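Long-range contact in periplasmic binding protein component of an ABC type zinc uptake transporter (Synechocystis sp., PDB 1PQ4), which probably binds zinc in the periplasm and delivers it to an ABC-type zinc uptake transporter: residues P36-P41 against F62-W66. Numbering follows the deposited sequence.
Sequences PHTYEP and FEQPW. With ZN (zinc ion), chain C.
Trp66 carries much of the contact with residues 36-41. CB of Trp66 lies 4.1 Å from CG of Pro41. CD1 of Trp66 meets Pro41 CD at 3.4 Å, and CG lies a little farther from it. Pro41 CD sits over the face of the five-membered ring of Trp66, a CH-pi contact 3.7 Å from that ring's centroid. NE1 donates a hydrogen bond to the backbone O of Tyr39, which is tilted out of the indole plane. The bond is short, 2.7 Å from Trp66 NE1 to Tyr39 O, but bent, with 140° at the hydrogen. CZ2 of Trp66 reaches Pro36 O at 3.5 Å and approaches CB of Tyr39. CH2, at the far end, lies farther from Pro36 O. The segments lie in loops that follow strands 24-28 and 54-57 of one parallel sheet, in a member of the bacterial solute-binding protein 9 family. An alanine in place of Trp66 would probably leave Tyr39 O without this donor and open a gap beside Pro41 CD. Phe62 packs at the His37 end. With CG anti to the backbone N (chi1 -172°), Phe62 CZ meets Pro36 CB at 3.5 Å. Its edge points to the His37 ring face in an offset edge-to-face pair, planes at 81°. His37 NE2 binds zinc at 1.9 Å, alongside His133, His197 and a water.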
loop_
_atom_site.group_PDB
_atom_site.type_symbol
_atom_site.label_atom_id
_atom_site.label_comp_id
_atom_site.label_asym_id
_atom_site.label_seq_id
_atom_site.Cartn_x
_atom_site.Cartn_y
_atom_site.Cartn_z
ATOM N N PRO A 36 6.327 -3.500 7.059
ATOM C CA PRO A 36 5.796 -2.400 7.864
ATOM C C PRO A 36 5.025 -2.862 9.088
ATOM O O PRO A 36 4.969 -2.165 10.091
ATOM C CB PRO A 36 4.897 -1.635 6.871
ATOM C CG PRO A 36 4.380 -2.718 5.991
ATOM C CD PRO A 36 5.578 -3.628 5.786
ATOM N N HIS A 37 4.432 -4.043 9.000
ATOM C CA HIS A 37 3.674 -4.571 10.116
ATOM C C HIS A 37 4.474 -4.941 11.377
ATOM O O HIS A 37 3.899 -5.100 12.439
ATOM C CB HIS A 37 2.885 -5.784 9.652
ATOM C CG HIS A 37 2.031 -5.515 8.449
ATOM N ND1 HIS A 37 0.838 -4.835 8.520
ATOM C CD2 HIS A 37 2.207 -5.839 7.144
ATOM C CE1 HIS A 37 0.306 -4.752 7.309
ATOM N NE2 HIS A 37 1.118 -5.356 6.456
ATOM N N THR A 38 5.774 -5.123 11.255
ATOM C CA THR A 38 6.575 -5.466 12.414
ATOM C C THR A 38 7.689 -4.439 12.590
ATOM O O THR A 38 8.594 -4.634 13.390
ATOM C CB THR A 38 7.222 -6.869 12.274
ATOM O OG1 THR A 38 8.077 -6.899 11.126
ATOM C CG2 THR A 38 6.161 -7.938 12.151
ATOM N N TYR A 39 7.628 -3.338 11.844
ATOM C CA TYR A 39 8.658 -2.316 11.961
ATOM C C TYR A 39 8.599 -1.558 13.287
ATOM O O TYR A 39 7.525 -1.258 13.812
ATOM C CB TYR A 39 8.520 -1.277 10.853
ATOM C CG TYR A 39 9.678 -0.313 10.810
ATOM C CD1 TYR A 39 10.939 -0.749 10.421
ATOM C CD2 TYR A 39 9.522 1.014 11.178
ATOM C CE1 TYR A 39 12.021 0.118 10.397
ATOM C CE2 TYR A 39 10.602 1.893 11.164
ATOM C CZ TYR A 39 11.842 1.434 10.769
ATOM O OH TYR A 39 12.912 2.285 10.734
ATOM N N GLU A 40 9.762 -1.243 13.833
ATOM C CA GLU A 40 9.782 -0.440 15.040
ATOM C C GLU A 40 10.701 0.739 14.720
ATOM O O GLU A 40 11.843 0.556 14.298
ATOM C CB GLU A 40 10.280 -1.221 16.258
ATOM C CG GLU A 40 9.738 -0.566 17.535
ATOM C CD GLU A 40 9.982 -1.361 18.804
ATOM O OE1 GLU A 40 11.171 -1.618 19.135
ATOM O OE2 GLU A 40 8.979 -1.718 19.475
ATOM N N PRO A 41 10.203 1.969 14.888
ATOM C CA PRO A 41 11.062 3.109 14.574
ATOM C C PRO A 41 12.382 3.159 15.345
ATOM O O PRO A 41 12.449 2.808 16.511
ATOM C CB PRO A 41 10.168 4.340 14.814
ATOM C CG PRO A 41 8.937 3.852 15.429
ATOM C CD PRO A 41 8.813 2.365 15.140
ATOM N N PHE A 62 -2.998 0.968 11.211
ATOM C CA PHE A 62 -1.661 0.644 10.659
ATOM C C PHE A 62 -0.493 1.059 11.574
ATOM O O PHE A 62 0.480 0.328 11.726
ATOM C CB PHE A 62 -1.492 1.339 9.315
ATOM C CG PHE A 62 -0.261 0.922 8.581
ATOM C CD1 PHE A 62 -0.168 -0.359 8.053
ATOM C CD2 PHE A 62 0.750 1.819 8.335
ATOM C CE1 PHE A 62 0.924 -0.740 7.252
ATOM C CE2 PHE A 62 1.859 1.452 7.537
ATOM C CZ PHE A 62 1.932 0.174 6.991
ATOM N N GLU A 63 -0.594 2.246 12.154
ATOM C CA GLU A 63 0.444 2.819 13.011
ATOM C C GLU A 63 0.247 2.586 14.521
ATOM O O GLU A 63 1.040 3.080 15.330
ATOM C CB GLU A 63 0.512 4.328 12.787
ATOM C CG GLU A 63 1.083 4.791 11.415
ATOM C CD GLU A 63 0.035 4.982 10.340
ATOM O OE1 GLU A 63 -1.170 4.815 10.627
ATOM O OE2 GLU A 63 0.417 5.325 9.190
ATOM N N GLN A 64 -0.803 1.854 14.886
ATOM C CA GLN A 64 -1.140 1.599 16.301
ATOM C C GLN A 64 0.090 1.309 17.178
ATOM O O GLN A 64 0.224 1.861 18.262
ATOM C CB GLN A 64 -2.164 0.420 16.422
ATOM N N PRO A 65 0.998 0.448 16.708
ATOM C CA PRO A 65 2.215 0.089 17.452
ATOM C C PRO A 65 3.194 1.238 17.781
ATOM O O PRO A 65 3.929 1.168 18.753
ATOM C CB PRO A 65 2.889 -0.931 16.542
ATOM C CG PRO A 65 1.774 -1.446 15.691
ATOM C CD PRO A 65 0.955 -0.255 15.420
ATOM N N TRP A 66 3.215 2.273 16.960
ATOM C CA TRP A 66 4.156 3.366 17.147
ATOM C C TRP A 66 3.471 4.626 17.568
ATOM O O TRP A 66 4.153 5.624 17.837
ATOM C CB TRP A 66 4.858 3.734 15.826
ATOM C CG TRP A 66 5.092 2.627 14.901
ATOM C CD1 TRP A 66 5.586 1.386 15.212
ATOM C CD2 TRP A 66 4.854 2.628 13.487
ATOM N NE1 TRP A 66 5.663 0.616 14.072
ATOM C CE2 TRP A 66 5.223 1.353 13.002
ATOM C CE3 TRP A 66 4.369 3.587 12.580
ATOM C CZ2 TRP A 66 5.126 1.005 11.644
ATOM C CZ3 TRP A 66 4.275 3.242 11.232
ATOM C CH2 TRP A 66 4.655 1.960 10.779
HETATM ZN ZN ZN C . 0.942 -5.568 4.539
HETATM O O HOH W 1 2.281 -4.323 3.176
#